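Local coordinates for protein acyl-CoA dehydrogenase (Geobacillus kaustophilus, PDB 2PG0) that probably dehydrogenates acyl chains at the alpha-beta position with FAD as cofactor, introducing a double bond, at residues P197-G202 / A216-Q221; N163-D168 / A212-E217; G186-V191 / G232-G237. One frame throughout, in Å; residues are numbered along the deposited sequence.

In the fold
All three contacts involve the beta-rich middle domain, and they differ with depth. Contact 2 is the most buried and lies nearest the centre of the chain; there a carboxylate and a primary amide bind backbone N-H groups of the loop 163-168, the amide also the side chain of Asn163. Contact 1 is partly buried and pairs strands 199-201 and 216-220, with a water-linked face and a mainly apolar face. The two contacts touch and share Ala216 and Glu217, and Arg201 of contact 1 donates to Gly164 O and probably to Ala167 O. Contact 3 stands apart, partly exposed, where a glycine-rich turn meets strand 187-193 just before helix 237-273; glycines, a serine and a water do its work.

Contact 1: residues P197-G202 / A216-Q221; sequences PGFTRG and AELFFQ
The carbonyl oxygen of Gly198 is gripped twice: Gln221 N donates to Gly198 O over 2.9 Å in a nearly straight bond (171°), and an ordered water lies 2.9 Å from Gly198 O. That water also meets Thr200 OG1 at 2.8 Å and, only weakly, Gln221 OE1. Glycine suits position 198, since its phi is positive and a CB would collide with Gln221 O. Three more backbone bonds, Thr200 N to Phe219 O, Phe219 N to Thr200 O and Gly202 N to Glu217 O, pair the strands antiparallel. On the face carrying Thr200 and Phe219, the threonine hydroxyl sits between its backbone N and carbonyl carbon (chi1 61°), which brings Thr200 OG1 to 3.4 Å from Phe219 CB. Gly202 CA meets the edge of the Phe219 ring in plane, where a side chain would be tight. On the other face, the rings of Phe199 and Phe220 are nearly parallel (11°) but slid apart, touching at Phe199 CD1 and Phe220 CE1, 3.5 Å apart. Leu218 CD2 packs 3.8 Å from Phe199 CE1 and meets Arg201 CG. The Arg201 guanidinium, bonded to Gly164 O and, over a doubtfully short distance, probably to Ala167 O, has Phe199 CZ over one face, toward its rim. The faces thus differ: Thr200, water and the Phe219 ring lie on the more exposed one, while Phe199 and Phe220 pack the other against strands 169-175 and 187-193.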
loop_
_atom_site.group_PDB
_atom_site.type_symbol
_atom_site.label_atom_id
_atom_site.label_comp_id
_atom_site.label_asym_id
_atom_site.label_seq_id
_atom_site.Cartn_x
_atom_site.Cartn_y
_atom_site.Cartn_z
ATOM N N PRO A 197 23.474 46.044 5.107
ATOM C CA PRO A 197 23.135 46.459 6.469
ATOM C C PRO A 197 21.729 45.973 6.833
ATOM O O PRO A 197 20.819 46.090 6.014
ATOM C CB PRO A 197 23.166 47.994 6.390
ATOM C CG PRO A 197 24.010 48.304 5.191
ATOM C CD PRO A 197 23.731 47.199 4.225
ATOM N N GLY A 198 21.579 45.401 8.025
ATOM C CA GLY A 198 20.280 44.892 8.498
ATOM C C GLY A 198 19.971 43.441 8.143
ATOM O O GLY A 198 18.951 42.892 8.577
ATOM N N PHE A 199 20.852 42.831 7.353
ATOM C CA PHE A 199 20.709 41.450 6.900
ATOM C C PHE A 199 21.629 40.562 7.726
ATOM O O PHE A 199 22.850 40.736 7.713
ATOM C CB PHE A 199 21.034 41.367 5.397
ATOM C CG PHE A 199 21.234 39.963 4.864
ATOM C CD1 PHE A 199 20.347 38.932 5.180
ATOM C CD2 PHE A 199 22.295 39.687 4.000
ATOM C CE1 PHE A 199 20.537 37.638 4.668
ATOM C CE2 PHE A 199 22.486 38.403 3.478
ATOM C CZ PHE A 199 21.608 37.378 3.821
ATOM N N THR A 200 21.035 39.633 8.470
ATOM C CA THR A 200 21.804 38.669 9.246
ATOM C C THR A 200 21.328 37.249 8.955
ATOM O O THR A 200 20.307 37.042 8.293
ATOM C CB THR A 200 21.738 38.939 10.772
ATOM O OG1 THR A 200 20.380 38.845 11.222
ATOM C CG2 THR A 200 22.309 40.319 11.109
ATOM N N ARG A 201 22.084 36.276 9.453
ATOM C CA ARG A 201 21.785 34.876 9.206
ATOM C C ARG A 201 21.771 34.117 10.531
ATOM O O ARG A 201 22.468 34.486 11.483
ATOM C CB ARG A 201 22.810 34.295 8.222
ATOM C CG ARG A 201 22.987 35.173 6.974
ATOM C CD ARG A 201 24.358 35.051 6.337
ATOM N NE ARG A 201 24.271 34.269 5.120
ATOM C CZ ARG A 201 24.552 34.706 3.895
ATOM N NH1 ARG A 201 24.997 35.942 3.666
ATOM N NH2 ARG A 201 24.404 33.868 2.889
ATOM N N GLY A 202 20.954 33.071 10.601
ATOM C CA GLY A 202 20.915 32.242 11.794
ATOM C C GLY A 202 22.053 31.241 11.791
ATOM O O GLY A 202 22.749 31.079 10.782
ATOM N N ALA A 216 19.867 27.486 6.638
ATOM C CA ALA A 216 19.770 28.508 7.676
ATOM C C ALA A 216 18.583 29.441 7.488
ATOM O O ALA A 216 18.012 29.540 6.395
ATOM C CB ALA A 216 21.075 29.321 7.757
ATOM N N GLU A 217 18.223 30.125 8.570
ATOM C CA GLU A 217 17.225 31.185 8.508
ATOM C C GLU A 217 17.923 32.495 8.157
ATOM O O GLU A 217 19.107 32.673 8.464
ATOM C CB GLU A 217 16.489 31.326 9.842
ATOM C CG GLU A 217 15.666 30.104 10.234
ATOM C CD GLU A 217 14.699 30.400 11.365
ATOM O OE1 GLU A 217 15.153 30.569 12.519
ATOM O OE2 GLU A 217 13.480 30.462 11.096
ATOM N N LEU A 218 17.186 33.395 7.510
ATOM C CA LEU A 218 17.688 34.722 7.159
ATOM C C LEU A 218 16.815 35.765 7.831
ATOM O O LEU A 218 15.598 35.607 7.891
ATOM C CB LEU A 218 17.676 34.934 5.642
ATOM C CG LEU A 218 18.462 33.936 4.777
ATOM C CD1 LEU A 218 18.268 34.238 3.300
ATOM C CD2 LEU A 218 19.950 33.915 5.130
ATOM N N PHE A 219 17.446 36.830 8.323
ATOM C CA PHE A 219 16.740 37.883 9.048
ATOM C C PHE A 219 16.986 39.233 8.397
ATOM O O PHE A 219 18.128 39.585 8.083
ATOM C CB PHE A 219 17.176 37.906 10.513
ATOM C CG PHE A 219 16.960 36.598 11.227
ATOM C CD1 PHE A 219 15.713 36.281 11.763
ATOM C CD2 PHE A 219 18.002 35.684 11.367
ATOM C CE1 PHE A 219 15.509 35.063 12.428
ATOM C CE2 PHE A 219 17.804 34.462 12.029
ATOM C CZ PHE A 219 16.550 34.157 12.555
ATOM N N PHE A 220 15.901 39.969 8.180
ATOM C CA PHE A 220 15.970 41.301 7.606
ATOM C C PHE A 220 15.334 42.254 8.605
ATOM O O PHE A 220 14.111 42.237 8.804
ATOM C CB PHE A 220 15.253 41.352 6.249
ATOM C CG PHE A 220 15.739 40.316 5.257
ATOM C CD1 PHE A 220 16.883 40.541 4.492
ATOM C CD2 PHE A 220 15.053 39.113 5.090
ATOM C CE1 PHE A 220 17.335 39.585 3.579
ATOM C CE2 PHE A 220 15.497 38.153 4.181
ATOM C CZ PHE A 220 16.640 38.386 3.425
ATOM N N GLN A 221 16.183 43.040 9.262
ATOM C CA GLN A 221 15.749 44.059 10.208
ATOM C C GLN A 221 16.144 45.416 9.637
ATOM O O GLN A 221 17.297 45.841 9.752
ATOM C CB GLN A 221 16.359 43.805 11.595
ATOM C CG GLN A 221 15.854 42.494 12.236
ATOM C CD GLN A 221 16.696 41.996 13.406
ATOM O OE1 GLN A 221 17.204 40.868 13.376
ATOM N NE2 GLN A 221 16.835 42.825 14.450
HETATM O O HOH W 1 18.939 41.226 10.988
#

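Contact 2: residues N163-D168 / A212-E217; sequences NGIHAD and AQDTAE
The backbone of Asn163-His166 turns close against the chain entering strand 216-220, bringing Gly164 CA within 4.7 Å of Ala216 CA; a CB on Gly164 would clash with Ala216 N. Asp214, the centre of an inverse gamma turn, has its CG between the backbone N and the carbonyl carbon (chi1 52°), which directs the carboxylate at the loop. There Asp214 OD2 accepts from both Ile165 N and His166 N, each at 2.9 Å, from opposite faces of its plane. These bonds satisfy a buried oxygen and would probably favour its negative charge. Gln213 binds Asn163 twice: Gln213 OE1 takes Asn163 N at 3.1 Å, and Gln213 NE2 gives a bent bond (139°) to Asn163 OD1. With an alanine in place of Gln213 both amide bonds would go, and Asn163 N would probably be left without its mate in a buried setting. A water donates to both Asn163 OD1 and Asp214 OD1. Small Ala216 packs against Ile165, whose CD1 lies 3.7 Å from Ala216 CB. The aspartate thus fixes from outside the loop that joins strands 151-161 and 169-175 in the middle domain of the acyl-CoA dehydrogenase fold; this loop directly follows Thr162 of the FAD site, whose side chain Gln213 touches.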
loop_
_atom_site.group_PDB
_atom_site.type_symbol
_atom_site.label_atom_id
_atom_site.label_comp_id
_atom_site.label_asym_id
_atom_site.label_seq_id
_atom_site.Cartn_x
_atom_site.Cartn_y
_atom_site.Cartn_z
ATOM N N ASN A 163 21.941 26.707 1.041
ATOM C CA ASN A 163 23.104 27.614 0.862
ATOM C C ASN A 163 22.981 28.852 1.757
ATOM O O ASN A 163 23.532 29.917 1.448
ATOM C CB ASN A 163 23.256 28.069 -0.606
ATOM C CG ASN A 163 23.561 26.926 -1.575
ATOM O OD1 ASN A 163 24.025 25.855 -1.187
ATOM N ND2 ASN A 163 23.322 27.176 -2.857
ATOM N N GLY A 164 22.266 28.711 2.870
ATOM C CA GLY A 164 21.970 29.843 3.754
ATOM C C GLY A 164 23.169 30.555 4.364
ATOM O O GLY A 164 23.110 31.756 4.624
ATOM N N ILE A 165 24.250 29.811 4.605
ATOM C CA ILE A 165 25.489 30.392 5.133
ATOM C C ILE A 165 26.407 30.901 4.014
ATOM O O ILE A 165 26.890 32.032 4.083
ATOM C CB ILE A 165 26.239 29.413 6.084
ATOM C CG1 ILE A 165 25.336 28.977 7.249
ATOM C CG2 ILE A 165 27.569 30.026 6.602
ATOM C CD1 ILE A 165 24.704 30.127 8.050
ATOM N N HIS A 166 26.629 30.083 2.984
ATOM C CA HIS A 166 27.567 30.446 1.913
ATOM C C HIS A 166 27.077 31.548 0.975
ATOM O O HIS A 166 27.889 32.286 0.414
ATOM C CB HIS A 166 27.947 29.224 1.064
ATOM C CG HIS A 166 29.029 28.377 1.652
ATOM N ND1 HIS A 166 30.047 28.892 2.429
ATOM C CD2 HIS A 166 29.271 27.048 1.546
ATOM C CE1 HIS A 166 30.854 27.911 2.796
ATOM N NE2 HIS A 166 30.408 26.783 2.268
ATOM N N ALA A 167 25.758 31.651 0.793
ATOM C CA ALA A 167 25.199 32.498 -0.263
ATOM C C ALA A 167 25.622 33.964 -0.159
ATOM O O ALA A 167 25.523 34.586 0.904
ATOM C CB ALA A 167 23.680 32.378 -0.312
ATOM N N ASP A 168 26.104 34.488 -1.281
ATOM C CA ASP A 168 26.543 35.876 -1.410
ATOM C C ASP A 168 25.487 36.720 -2.111
ATOM O O ASP A 168 25.486 37.953 -1.998
ATOM C CB ASP A 168 27.840 35.924 -2.219
ATOM C CG ASP A 168 28.884 34.966 -1.694
ATOM O OD1 ASP A 168 29.429 35.227 -0.601
ATOM O OD2 ASP A 168 29.153 33.949 -2.376
ATOM N N ALA A 212 25.626 18.002 5.527
ATOM C CA ALA A 212 26.643 18.895 4.958
ATOM C C ALA A 212 26.072 20.096 4.194
ATOM O O ALA A 212 26.827 20.929 3.696
ATOM C CB ALA A 212 27.639 18.105 4.082
ATOM N N GLN A 213 24.746 20.185 4.097
ATOM C CA GLN A 213 24.090 21.343 3.485
ATOM C C GLN A 213 23.883 22.425 4.542
ATOM O O GLN A 213 23.320 22.154 5.609
ATOM C CB GLN A 213 22.746 20.950 2.863
ATOM C CG GLN A 213 22.515 21.507 1.454
ATOM C CD GLN A 213 22.749 23.007 1.357
ATOM O OE1 GLN A 213 22.094 23.800 2.038
ATOM N NE2 GLN A 213 23.683 23.401 0.503
ATOM N N ASP A 214 24.346 23.641 4.250
ATOM C CA ASP A 214 24.272 24.757 5.203
ATOM C C ASP A 214 22.914 25.466 5.151
ATOM O O ASP A 214 22.800 26.595 4.668
ATOM C CB ASP A 214 25.414 25.766 4.980
ATOM C CG ASP A 214 25.512 26.243 3.534
ATOM O OD1 ASP A 214 25.616 25.402 2.617
ATOM O OD2 ASP A 214 25.475 27.472 3.312
ATOM N N THR A 215 21.894 24.796 5.665
ATOM C CA THR A 215 20.547 25.353 5.706
ATOM C C THR A 215 20.442 26.311 6.878
ATOM O O THR A 215 20.884 25.990 7.983
ATOM C CB THR A 215 19.484 24.251 5.880
ATOM O OG1 THR A 215 19.849 23.102 5.110
ATOM C CG2 THR A 215 18.119 24.763 5.426
ATOM N N ALA A 216 19.867 27.486 6.638
ATOM C CA ALA A 216 19.770 28.508 7.676
ATOM C C ALA A 216 18.583 29.441 7.488
ATOM O O ALA A 216 18.012 29.540 6.395
ATOM C CB ALA A 216 21.075 29.321 7.757
ATOM N N GLU A 217 18.223 30.125 8.570
ATOM C CA GLU A 217 17.225 31.185 8.508
ATOM C C GLU A 217 17.923 32.495 8.157
ATOM O O GLU A 217 19.107 32.673 8.464
ATOM C CB GLU A 217 16.489 31.326 9.842
ATOM C CG GLU A 217 15.666 30.104 10.234
ATOM C CD GLU A 217 14.699 30.400 11.365
ATOM O OE1 GLU A 217 15.153 30.569 12.519
ATOM O OE2 GLU A 217 13.480 30.462 11.096
HETATM O O HOH W 2 26.402 26.217 0.150
#

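Contact 3: residues G186-V191 / G232-G237; sequences GISLLV and GEEGKG
Gly237 packs directly on Ser188, the two CA atoms 4.0 Å apart, and this is the tight part of the contact. Only glycine suits such closeness, because a CB on Gly237 would collide with Ser188 CA and Ile187 O. Gly237 N donates to Ile187 O at 2.9 Å, in a bent bond (138°) that arrives 39° above the carbonyl plane. Alongside, Leu189 rests its branch point on the same glycine, Leu189 CG lying 4.0 Å from Gly237 CA. Ser188 adds a second polar fastening. With its hydroxyl anti to the carbonyl carbon (chi1 -62°), Ser188 OG accepts a straight bond from Gly235 N over 3.0 Å. The same hydroxyl is also bonded to Thr176 OG1, so a buried oxygen serves both the turn and Thr176, which follows strand 169-175. Serine is small enough to sit beside the loop, yet polar enough to satisfy its N-H. Gly235 itself has the positive phi that the third position of a type II turn, here Glu233 to Lys236, favours. Between the strand and the turn a water accepts from Leu189 N at 2.7 Å and donates to Glu233 O at 3.0 Å.

The outer side is looser. Glu233 and Lys236 point away from the strand and are exposed, as suits charged residues; Glu234 does so overall, though its CB still brushes Ser188 OG and Glu234 OE2 finds Tyr152 OH.

Beyond the turn, helix 237-273 begins at Gly237 and sends Phe238 against Ile187, and Tyr240 and Leu241 against Leu189, while strand 187-193 is flanked in its sheet by strands 169-175 and 230-231.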
loop_
_atom_site.group_PDB
_atom_site.type_symbol
_atom_site.label_atom_id
_atom_site.label_comp_id
_atom_site.label_asym_id
_atom_site.label_seq_id
_atom_site.Cartn_x
_atom_site.Cartn_y
_atom_site.Cartn_z
ATOM N N GLY A 186 1.250 41.700 -4.940
ATOM C CA GLY A 186 2.123 42.580 -4.173
ATOM C C GLY A 186 3.520 42.024 -3.959
ATOM O O GLY A 186 4.312 42.610 -3.222
ATOM N N ILE A 187 3.820 40.898 -4.606
ATOM C CA ILE A 187 5.108 40.218 -4.436
ATOM C C ILE A 187 6.119 40.608 -5.520
ATOM O O ILE A 187 5.786 40.696 -6.703
ATOM C CB ILE A 187 4.957 38.670 -4.380
ATOM C CG1 ILE A 187 4.071 38.250 -3.204
ATOM C CG2 ILE A 187 6.328 37.990 -4.271
ATOM C CD1 ILE A 187 3.694 36.761 -3.200
ATOM N N SER A 188 7.357 40.831 -5.085
ATOM C CA SER A 188 8.462 41.169 -5.967
ATOM C C SER A 188 9.682 40.345 -5.602
ATOM O O SER A 188 9.791 39.859 -4.476
ATOM C CB SER A 188 8.804 42.650 -5.833
ATOM O OG SER A 188 7.709 43.455 -6.229
ATOM N N LEU A 189 10.595 40.192 -6.554
ATOM C CA LEU A 189 11.875 39.544 -6.286
ATOM C C LEU A 189 12.971 40.594 -6.159
ATOM O O LEU A 189 13.122 41.454 -7.018
ATOM C CB LEU A 189 12.218 38.504 -7.362
ATOM C CG LEU A 189 11.203 37.369 -7.567
ATOM C CD1 LEU A 189 11.724 36.353 -8.576
ATOM C CD2 LEU A 189 10.826 36.690 -6.244
ATOM N N LEU A 190 13.716 40.520 -5.064
ATOM C CA LEU A 190 14.767 41.479 -4.772
ATOM C C LEU A 190 16.059 40.729 -4.440
ATOM O O LEU A 190 16.069 39.849 -3.580
ATOM C CB LEU A 190 14.323 42.371 -3.606
ATOM C CG LEU A 190 15.169 43.549 -3.121
ATOM C CD1 LEU A 190 15.346 44.604 -4.209
ATOM C CD2 LEU A 190 14.517 44.161 -1.898
ATOM N N VAL A 191 17.140 41.063 -5.139
ATOM C CA VAL A 191 18.435 40.430 -4.877
ATOM C C VAL A 191 19.104 41.083 -3.667
ATOM O O VAL A 191 19.329 42.300 -3.651
ATOM C CB VAL A 191 19.369 40.490 -6.121
ATOM C CG1 VAL A 191 20.747 39.916 -5.796
ATOM C CG2 VAL A 191 18.739 39.761 -7.300
ATOM N N GLY A 232 13.381 42.120 -12.220
ATOM C CA GLY A 232 12.159 42.190 -13.023
ATOM C C GLY A 232 11.269 43.359 -12.640
ATOM O O GLY A 232 11.758 44.431 -12.270
ATOM N N GLU A 233 9.958 43.146 -12.721
ATOM C CA GLU A 233 8.984 44.202 -12.451
ATOM C C GLU A 233 8.350 44.036 -11.073
ATOM O O GLU A 233 8.129 42.910 -10.614
ATOM C CB GLU A 233 7.906 44.243 -13.547
ATOM C CG GLU A 233 8.469 44.368 -14.972
ATOM C CD GLU A 233 7.397 44.524 -16.046
ATOM O OE1 GLU A 233 6.569 43.603 -16.226
ATOM O OE2 GLU A 233 7.400 45.571 -16.734
ATOM N N GLU A 234 8.081 45.163 -10.411
ATOM C CA GLU A 234 7.370 45.166 -9.134
ATOM C C GLU A 234 5.998 44.511 -9.284
ATOM O O GLU A 234 5.286 44.768 -10.252
ATOM C CB GLU A 234 7.201 46.593 -8.612
ATOM C CG GLU A 234 8.389 47.136 -7.828
ATOM C CD GLU A 234 8.027 48.347 -6.975
ATOM O OE1 GLU A 234 7.116 49.112 -7.363
ATOM O OE2 GLU A 234 8.651 48.532 -5.910
ATOM N N GLY A 235 5.640 43.656 -8.331
ATOM C CA GLY A 235 4.337 42.990 -8.350
ATOM C C GLY A 235 4.183 41.833 -9.329
ATOM O O GLY A 235 3.089 41.269 -9.460
ATOM N N LYS A 236 5.268 41.473 -10.016
ATOM C CA LYS A 236 5.255 40.323 -10.929
ATOM C C LYS A 236 6.057 39.143 -10.375
ATOM O O LYS A 236 6.203 38.117 -11.046
ATOM C CB LYS A 236 5.776 40.703 -12.322
ATOM C CG LYS A 236 5.074 41.893 -12.983
ATOM C CD LYS A 236 3.623 41.598 -13.329
ATOM C CE LYS A 236 2.967 42.795 -14.010
ATOM N NZ LYS A 236 1.502 42.562 -14.209
ATOM N N GLY A 237 6.563 39.298 -9.152
ATOM C CA GLY A 237 7.405 38.285 -8.513
ATOM C C GLY A 237 6.799 36.894 -8.474
ATOM O O GLY A 237 7.499 35.902 -8.700
HETATM O O HOH W 3 9.988 41.293 -8.978
#